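Local coordinates for protein-glutamine gamma-glutamyltransferase (Pseudomonas aeruginosa PAO1, PDB 6G49) that shows transglutaminase activity in vitro through its periplasmic domain, most of which is modelled here, and is critical for the viability of the bacterium, at residues V59-A64 against L71-L76; P119-L124 against T129-T134; L177-H182 against R186-A191. One frame throughout, in Å; residues are numbered along the deposited sequence.

How the interactions relate
Interactions 1 and 2 belong to one half of the periplasmic domain. Interaction 3 lies on the other side of the chain's centre, its own centre about 35 Å from that of interaction 1 and 34 Å from that of interaction 2. Interaction 1 is buried and purely apolar, an indole meeting a valine and a phenylalanine between two sheets. Interaction 2 is partly buried, a leucine under a polar turn. The two touch, since strands 72-81 and 120-124 are neighbours in one sheet, and Arg-74 O lies 3.1 Å from Ala-123 N in a probable hydrogen bond. Interaction 3 is a surface contact, where a charged guanidinium at the start of helix 185-197 grips one carbonyl oxygen of the loop before it.

Interaction 1 (V59-A64 against L71-L76); sequences VRFEGA and LYWRAL. With PO4 (phosphate ion), chain H.
Trp-73 lays the six-membered ring of its indole against Val-59, which sends CG2 over one face. That methyl stands 4.3 Å from the centroid of the Trp-73 six-membered ring, 27° off its normal, a CH-pi contact. Both valine branches share the work: CG1, anti to the backbone N (chi1 -176°), and CG2, beside it, lie on one side of the ring, CG2 over the face and CG1 nearer the rim, each 3.9 Å from Trp-73 CH2. Phe-61 comes from the same strand and meets the same corner, its CZ 3.8 Å from Trp-73 CH2. This approach is oblique. Leu-71 adds CD2, 4.3 Å from Phe-61 CZ. Thus a methyl lies over one face of the indole and Phe-61 CE1 at its edge, while its polar end is tied elsewhere, NE1 donating to Gly-269 O. The Trp-73 side chain is about 8 Å from that of His-287, a probable active-site residue. Arg-60 points the other way; its NE and NH2 donate to Asn-277 O and Gly-276 O, and NH2 also lies doubtfully close to a phosphate, probably from the crystallisation liquor. The contact joins two antiparallel sheets: strand 55-61 lies between strands 107-113 and 278-282, whereas strand 72-81 runs beside 120-124 and 261-265. Phe-57 meets Trp-73 edge-to-face, and Leu-124 of strand 120-124 and Val-281 of strand 278-282 also pack on the indole.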
# COMPACT_ATOMS: atom_id res chain seq x y z
N VAL A 59 -19.10 0.60 0.41
CA VAL A 59 -18.97 -0.50 -0.54
C VAL A 59 -20.07 -1.52 -0.27
O VAL A 59 -20.28 -1.93 0.85
CB VAL A 59 -17.60 -1.21 -0.46
CG1 VAL A 59 -17.47 -2.29 -1.53
CG2 VAL A 59 -16.46 -0.27 -0.59
N ARG A 60 -20.65 -2.02 -1.36
CA ARG A 60 -21.64 -3.08 -1.31
C ARG A 60 -21.18 -4.20 -2.26
O ARG A 60 -21.00 -3.96 -3.43
CB ARG A 60 -23.02 -2.56 -1.71
CG ARG A 60 -24.19 -3.34 -1.15
CD ARG A 60 -25.50 -2.58 -1.34
NE ARG A 60 -26.00 -1.93 -0.14
CZ ARG A 60 -26.47 -0.69 -0.10
NH1 ARG A 60 -26.47 0.05 -1.19
NH2 ARG A 60 -26.93 -0.18 1.02
N PHE A 61 -20.99 -5.42 -1.74
CA PHE A 61 -20.55 -6.53 -2.54
C PHE A 61 -21.75 -7.27 -3.15
O PHE A 61 -22.82 -7.31 -2.49
CB PHE A 61 -19.75 -7.50 -1.66
CG PHE A 61 -18.31 -7.05 -1.46
CD1 PHE A 61 -17.95 -6.22 -0.42
CD2 PHE A 61 -17.36 -7.46 -2.37
CE1 PHE A 61 -16.62 -5.82 -0.29
CE2 PHE A 61 -16.02 -7.10 -2.22
CZ PHE A 61 -15.68 -6.28 -1.17
N GLU A 62 -21.58 -7.83 -4.35
CA GLU A 62 -22.65 -8.68 -4.95
C GLU A 62 -22.91 -9.92 -4.08
O GLU A 62 -24.08 -10.28 -3.85
CB GLU A 62 -22.29 -9.02 -6.38
CG GLU A 62 -22.46 -7.84 -7.32
CD GLU A 62 -22.56 -8.20 -8.79
OE1 GLU A 62 -22.56 -9.40 -9.09
OE2 GLU A 62 -22.60 -7.25 -9.62
N GLY A 63 -21.85 -10.58 -3.63
CA GLY A 63 -21.97 -11.76 -2.75
C GLY A 63 -21.58 -11.48 -1.32
O GLY A 63 -21.81 -10.37 -0.81
N ALA A 64 -20.92 -12.47 -0.69
CA ALA A 64 -20.53 -12.41 0.70
C ALA A 64 -19.36 -11.42 0.83
O ALA A 64 -18.58 -11.23 -0.13
CB ALA A 64 -20.15 -13.77 1.21
N LEU A 71 -9.27 -7.06 2.63
CA LEU A 71 -9.85 -5.79 2.27
C LEU A 71 -8.76 -4.71 2.23
O LEU A 71 -8.70 -3.77 3.03
CB LEU A 71 -10.94 -5.43 3.26
CG LEU A 71 -12.11 -6.40 3.27
CD1 LEU A 71 -13.14 -5.91 4.24
CD2 LEU A 71 -12.71 -6.56 1.89
N TYR A 72 -7.85 -4.89 1.28
CA TYR A 72 -6.83 -3.90 0.94
C TYR A 72 -7.29 -3.08 -0.25
O TYR A 72 -7.21 -3.51 -1.40
CB TYR A 72 -5.48 -4.58 0.65
CG TYR A 72 -4.78 -5.02 1.91
CD1 TYR A 72 -5.12 -6.19 2.55
CD2 TYR A 72 -3.73 -4.29 2.44
CE1 TYR A 72 -4.50 -6.58 3.71
CE2 TYR A 72 -3.06 -4.68 3.60
CZ TYR A 72 -3.45 -5.85 4.23
OH TYR A 72 -2.78 -6.24 5.34
N TRP A 73 -7.77 -1.88 0.05
CA TRP A 73 -8.29 -0.93 -0.91
C TRP A 73 -7.17 -0.07 -1.49
O TRP A 73 -6.77 0.90 -0.83
CB TRP A 73 -9.40 -0.06 -0.31
CG TRP A 73 -10.47 -0.81 0.41
CD1 TRP A 73 -10.57 -0.98 1.75
CD2 TRP A 73 -11.57 -1.54 -0.17
NE1 TRP A 73 -11.65 -1.78 2.06
CE2 TRP A 73 -12.27 -2.11 0.90
CE3 TRP A 73 -12.00 -1.74 -1.48
CZ2 TRP A 73 -13.40 -2.91 0.69
CZ3 TRP A 73 -13.12 -2.52 -1.68
CH2 TRP A 73 -13.79 -3.05 -0.60
N ARG A 74 -6.62 -0.46 -2.64
CA ARG A 74 -5.54 0.31 -3.27
C ARG A 74 -6.09 1.64 -3.75
O ARG A 74 -7.16 1.71 -4.38
CB ARG A 74 -4.85 -0.37 -4.46
CG ARG A 74 -3.71 0.43 -5.09
CD ARG A 74 -3.02 -0.27 -6.27
NE ARG A 74 -2.53 -1.60 -5.95
CZ ARG A 74 -1.31 -2.04 -6.19
NH1 ARG A 74 -0.50 -1.30 -6.95
NH2 ARG A 74 -0.90 -3.19 -5.67
N ALA A 75 -5.34 2.72 -3.46
CA ALA A 75 -5.56 4.04 -4.04
C ALA A 75 -4.49 4.40 -5.04
O ALA A 75 -4.78 4.75 -6.20
CB ALA A 75 -5.66 5.09 -2.98
N LEU A 76 -3.22 4.34 -4.59
CA LEU A 76 -2.12 4.72 -5.49
C LEU A 76 -0.86 4.01 -5.00
O LEU A 76 -0.83 3.45 -3.94
CB LEU A 76 -1.90 6.23 -5.52
CG LEU A 76 -1.31 6.88 -4.28
CD1 LEU A 76 -0.63 8.19 -4.68
CD2 LEU A 76 -2.37 7.12 -3.20
P PO4 H . -28.40 3.08 2.43
O1 PO4 H . -27.98 1.99 1.39
O2 PO4 H . -28.28 2.68 3.89
O3 PO4 H . -27.72 4.43 2.23
O4 PO4 H . -29.88 3.47 2.37

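Interaction 2 (P119-L124 against T129-T134); sequences PWLFAL and TDQTDT
A type I beta turn from Gln-131 to Thr-134, in the connection between strands 127-129 and 134-136, rests on Leu-121 of strand 120-124. Leu-121 CD1 does most of the touching, and lies 3.7 Å from Thr-134 OG1. The same methyl reaches Gln-131 CG at 4.1 Å. Leu-121 CG backs this up, 4.0 Å from Thr-134 CG2, so the leucine branch fits against both arms of the threonine as the two side chains cross at a slant. Thr-134 has its OG1 beside the backbone N (chi1 -59°) and its methyl anti to it, which brings both over the leucine. The turn's own bond runs from Thr-134 N to Gln-131 O. Just before it is a separate motif, an ST turn, in which Thr-129 OG1 accepts from Gln-131 N at 3.0 Å (162° at the hydrogen). Thr-134 OG1 donates to Asp-133 OD1 at 3.1 Å, reaching the carboxylate from above its plane. Leu-152 and Tyr-154 of strand 152-158 and Met-113 of strand 107-113 also pack on the leucine, while Asp-130 OD1 accepts from Arg-155 N. Across the contact there is van der Waals packing alone: the threonine hydroxyl spends its proton on its neighbour's carboxylate, so its oxygen can lie against a methyl group without losing a polar partner. The turn is held partly by its own bonds and partly by backbone bonds to Arg-155 and Arg-145.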
# COMPACT_ATOMS: atom_id res chain seq x y z
N PRO A 119 -7.53 12.34 -8.03
CA PRO A 119 -8.02 11.55 -9.15
C PRO A 119 -7.85 10.04 -9.10
O PRO A 119 -7.46 9.46 -10.08
CB PRO A 119 -7.15 12.12 -10.29
CG PRO A 119 -5.80 12.36 -9.67
CD PRO A 119 -6.14 12.81 -8.26
N TRP A 120 -7.99 9.42 -7.91
CA TRP A 120 -7.78 8.00 -7.68
C TRP A 120 -9.10 7.38 -7.25
O TRP A 120 -9.75 7.95 -6.35
CB TRP A 120 -6.71 7.77 -6.59
CG TRP A 120 -5.51 8.63 -6.86
CD1 TRP A 120 -4.87 8.76 -8.06
CD2 TRP A 120 -4.82 9.49 -5.94
NE1 TRP A 120 -3.84 9.66 -7.95
CE2 TRP A 120 -3.78 10.14 -6.67
CE3 TRP A 120 -4.95 9.79 -4.58
CZ2 TRP A 120 -2.91 11.06 -6.09
CZ3 TRP A 120 -4.12 10.74 -4.01
CH2 TRP A 120 -3.11 11.37 -4.75
N LEU A 121 -9.49 6.26 -7.87
CA LEU A 121 -10.62 5.50 -7.36
C LEU A 121 -10.06 4.36 -6.51
O LEU A 121 -9.04 3.71 -6.84
CB LEU A 121 -11.44 4.95 -8.53
CG LEU A 121 -12.07 5.98 -9.47
CD1 LEU A 121 -13.15 5.32 -10.31
CD2 LEU A 121 -12.58 7.20 -8.77
N PHE A 122 -10.74 4.09 -5.42
CA PHE A 122 -10.31 3.05 -4.51
C PHE A 122 -10.86 1.69 -4.96
O PHE A 122 -12.06 1.59 -5.30
CB PHE A 122 -10.81 3.37 -3.10
CG PHE A 122 -10.57 4.78 -2.66
CD1 PHE A 122 -9.29 5.31 -2.70
CD2 PHE A 122 -11.62 5.62 -2.31
CE1 PHE A 122 -9.08 6.63 -2.40
CE2 PHE A 122 -11.36 6.90 -1.88
CZ PHE A 122 -10.08 7.41 -1.92
N ALA A 123 -10.05 0.64 -4.92
CA ALA A 123 -10.52 -0.67 -5.32
C ALA A 123 -9.53 -1.73 -4.88
O ALA A 123 -8.31 -1.47 -4.84
CB ALA A 123 -10.68 -0.74 -6.83
N LEU A 124 -10.01 -2.95 -4.68
CA LEU A 124 -9.13 -4.10 -4.47
C LEU A 124 -8.37 -4.39 -5.76
O LEU A 124 -8.88 -4.33 -6.88
CB LEU A 124 -9.95 -5.35 -4.11
CG LEU A 124 -10.93 -5.23 -2.95
CD1 LEU A 124 -11.72 -6.52 -2.87
CD2 LEU A 124 -10.24 -4.95 -1.60
N THR A 129 -13.25 -1.01 -13.79
CA THR A 129 -14.47 -0.30 -13.40
C THR A 129 -15.28 -0.04 -14.67
O THR A 129 -14.79 -0.21 -15.79
CB THR A 129 -14.24 1.04 -12.69
OG1 THR A 129 -13.93 2.05 -13.64
CG2 THR A 129 -13.14 0.93 -11.65
N ASP A 130 -16.50 0.42 -14.44
CA ASP A 130 -17.37 0.87 -15.53
C ASP A 130 -17.21 2.37 -15.85
O ASP A 130 -18.06 2.96 -16.55
CB ASP A 130 -18.82 0.58 -15.16
CG ASP A 130 -19.37 1.41 -14.00
OD1 ASP A 130 -18.60 1.94 -13.14
OD2 ASP A 130 -20.61 1.56 -13.93
N GLN A 131 -16.21 3.04 -15.28
CA GLN A 131 -16.00 4.45 -15.46
C GLN A 131 -15.12 4.66 -16.69
O GLN A 131 -13.96 4.25 -16.69
CB GLN A 131 -15.38 5.08 -14.21
CG GLN A 131 -16.24 4.93 -12.96
CD GLN A 131 -17.61 5.54 -13.11
OE1 GLN A 131 -18.62 4.81 -13.19
NE2 GLN A 131 -17.64 6.86 -13.13
N THR A 132 -15.66 5.34 -17.74
CA THR A 132 -14.94 5.46 -19.02
C THR A 132 -13.87 6.57 -18.94
O THR A 132 -12.97 6.62 -19.79
CB THR A 132 -15.92 5.63 -20.20
OG1 THR A 132 -16.55 6.89 -20.02
CG2 THR A 132 -16.99 4.57 -20.23
N ASP A 133 -13.86 7.34 -17.86
CA ASP A 133 -12.90 8.41 -17.68
C ASP A 133 -11.79 7.96 -16.72
O ASP A 133 -11.00 8.79 -16.27
CB ASP A 133 -13.57 9.68 -17.14
CG ASP A 133 -14.26 9.50 -15.82
OD1 ASP A 133 -14.24 8.36 -15.30
OD2 ASP A 133 -14.75 10.49 -15.28
N THR A 134 -11.75 6.67 -16.41
CA THR A 134 -10.79 6.11 -15.40
C THR A 134 -10.02 4.97 -16.04
O THR A 134 -10.60 4.11 -16.65
CB THR A 134 -11.52 5.68 -14.13
OG1 THR A 134 -12.23 6.77 -13.57
CG2 THR A 134 -10.59 5.13 -13.05

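Interaction 3 (L177-H182 against R186-A191); sequences LQLPMH and RARALA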
# COMPACT_ATOMS: atom_id res chain seq x y z
N LEU A 177 14.04 0.70 -8.00
CA LEU A 177 15.28 0.49 -7.27
C LEU A 177 15.90 1.81 -6.81
O LEU A 177 17.02 1.77 -6.26
CB LEU A 177 16.21 -0.32 -8.18
CG LEU A 177 15.82 -1.79 -8.32
CD1 LEU A 177 16.53 -2.42 -9.51
CD2 LEU A 177 16.02 -2.64 -7.07
N GLN A 178 15.20 2.92 -7.00
CA GLN A 178 15.66 4.26 -6.69
C GLN A 178 15.79 4.48 -5.19
O GLN A 178 14.83 4.22 -4.45
CB GLN A 178 14.71 5.32 -7.23
CG GLN A 178 15.05 6.76 -6.92
CD GLN A 178 14.43 7.23 -5.62
OE1 GLN A 178 13.25 6.91 -5.36
NE2 GLN A 178 15.19 8.01 -4.82
N LEU A 179 16.93 4.98 -4.74
CA LEU A 179 17.10 5.53 -3.38
C LEU A 179 17.99 6.75 -3.47
O LEU A 179 18.84 6.83 -4.38
CB LEU A 179 17.76 4.54 -2.43
CG LEU A 179 16.91 3.34 -2.05
CD1 LEU A 179 17.68 2.33 -1.24
CD2 LEU A 179 15.65 3.75 -1.32
N PRO A 180 17.93 7.65 -2.48
CA PRO A 180 18.98 8.68 -2.37
C PRO A 180 20.32 7.98 -2.15
O PRO A 180 20.39 6.96 -1.50
CB PRO A 180 18.59 9.52 -1.13
CG PRO A 180 17.13 9.15 -0.88
CD PRO A 180 16.94 7.73 -1.38
N MET A 181 21.40 8.61 -2.63
CA MET A 181 22.70 8.06 -2.41
C MET A 181 23.10 8.21 -0.94
O MET A 181 23.75 7.34 -0.42
CB MET A 181 23.74 8.80 -3.28
CG MET A 181 25.10 8.24 -3.09
SD MET A 181 26.17 9.18 -4.27
CE MET A 181 26.18 10.80 -3.52
N HIS A 182 22.69 9.31 -0.32
CA HIS A 182 23.12 9.65 1.04
C HIS A 182 21.98 9.35 2.02
O HIS A 182 20.82 9.34 1.66
CB HIS A 182 23.54 11.11 1.15
CG HIS A 182 24.71 11.43 0.30
ND1 HIS A 182 25.92 10.74 0.41
CD2 HIS A 182 24.87 12.34 -0.69
CE1 HIS A 182 26.77 11.20 -0.48
NE2 HIS A 182 26.15 12.19 -1.16
N ARG A 186 22.69 2.75 8.12
CA ARG A 186 22.46 1.52 8.88
C ARG A 186 21.49 0.59 8.11
O ARG A 186 21.63 -0.61 8.09
CB ARG A 186 22.04 1.81 10.33
CG ARG A 186 23.16 2.41 11.18
CD ARG A 186 22.70 2.63 12.63
NE ARG A 186 21.83 3.79 12.83
CZ ARG A 186 21.04 4.02 13.89
NH1 ARG A 186 20.97 3.14 14.88
NH2 ARG A 186 20.35 5.14 13.93
N ALA A 187 20.43 1.18 7.54
CA ALA A 187 19.47 0.40 6.81
C ALA A 187 20.09 -0.20 5.54
O ALA A 187 19.76 -1.35 5.18
CB ALA A 187 18.26 1.26 6.51
N ARG A 188 20.99 0.56 4.89
CA ARG A 188 21.70 0.06 3.74
C ARG A 188 22.60 -1.11 4.15
O ARG A 188 22.67 -2.12 3.45
CB ARG A 188 22.51 1.18 3.07
CG ARG A 188 21.69 2.13 2.21
CD ARG A 188 22.57 3.27 1.76
NE ARG A 188 21.89 4.55 1.85
CZ ARG A 188 21.20 5.11 0.86
NH1 ARG A 188 21.31 4.65 -0.38
NH2 ARG A 188 20.39 6.12 1.11
N ALA A 189 23.25 -1.00 5.32
CA ALA A 189 24.08 -2.14 5.82
C ALA A 189 23.24 -3.40 6.08
O ALA A 189 23.61 -4.51 5.75
CB ALA A 189 24.83 -1.71 7.09
N LEU A 190 22.05 -3.22 6.68
CA LEU A 190 21.15 -4.31 6.88
C LEU A 190 20.78 -4.96 5.54
O LEU A 190 20.76 -6.16 5.44
CB LEU A 190 19.92 -3.82 7.64
CG LEU A 190 18.80 -4.84 7.80
CD1 LEU A 190 19.20 -6.03 8.68
CD2 LEU A 190 17.54 -4.19 8.36
N ALA A 191 20.43 -4.13 4.53
CA ALA A 191 20.03 -4.62 3.24
C ALA A 191 21.17 -5.46 2.61
O ALA A 191 20.94 -6.50 2.04
CB ALA A 191 19.70 -3.47 2.34
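Pro-180 O is gripped by two nitrogens of one side chain, Arg-188 NH1 and Arg-188 NH2, each 2.7 Å from it in the conformer described, one of two modelled for this arginine. The guanidinium meets the carbonyl end-on with both terminal nitrogens, NH1 and NH2, a bifurcated grip on a single oxygen, and the N-H...O angles of 131° and 130° are correspondingly bent. NH1 comes in almost along the C=O direction, whereas NH2 sits above the carbonyl plane; the oxygen is itself a little tilted out of the guanidinium plane. A second carbonyl lies over the flat group: Met-181 O is 3.6 Å from Arg-188 CZ, above the centre of one face. His-182 O comes within 3.3 Å of Arg-188 NH2, but at a poor angle for a bond. Arg-188 leaves the helix with CG beside the backbone N, and the bend at chi3 (-137°) swings its end across to the loop. Leu-179 CB borders the group, 4.1 Å from Arg-188 NH1, and its side chain packs on Phe-252 and Ala-256 of helix 243-256. Gly-183 O takes a further bond from Arg-188 NH2. The contact thus ties the loop after helix 170-175 back onto the first turn of helix 185-197. The positive charge is met by backbone carbonyls: Pro-180 O and Gly-183 O accept from it and Met-181 O lies over its face, probably a favourable setting for an arginine near the surface.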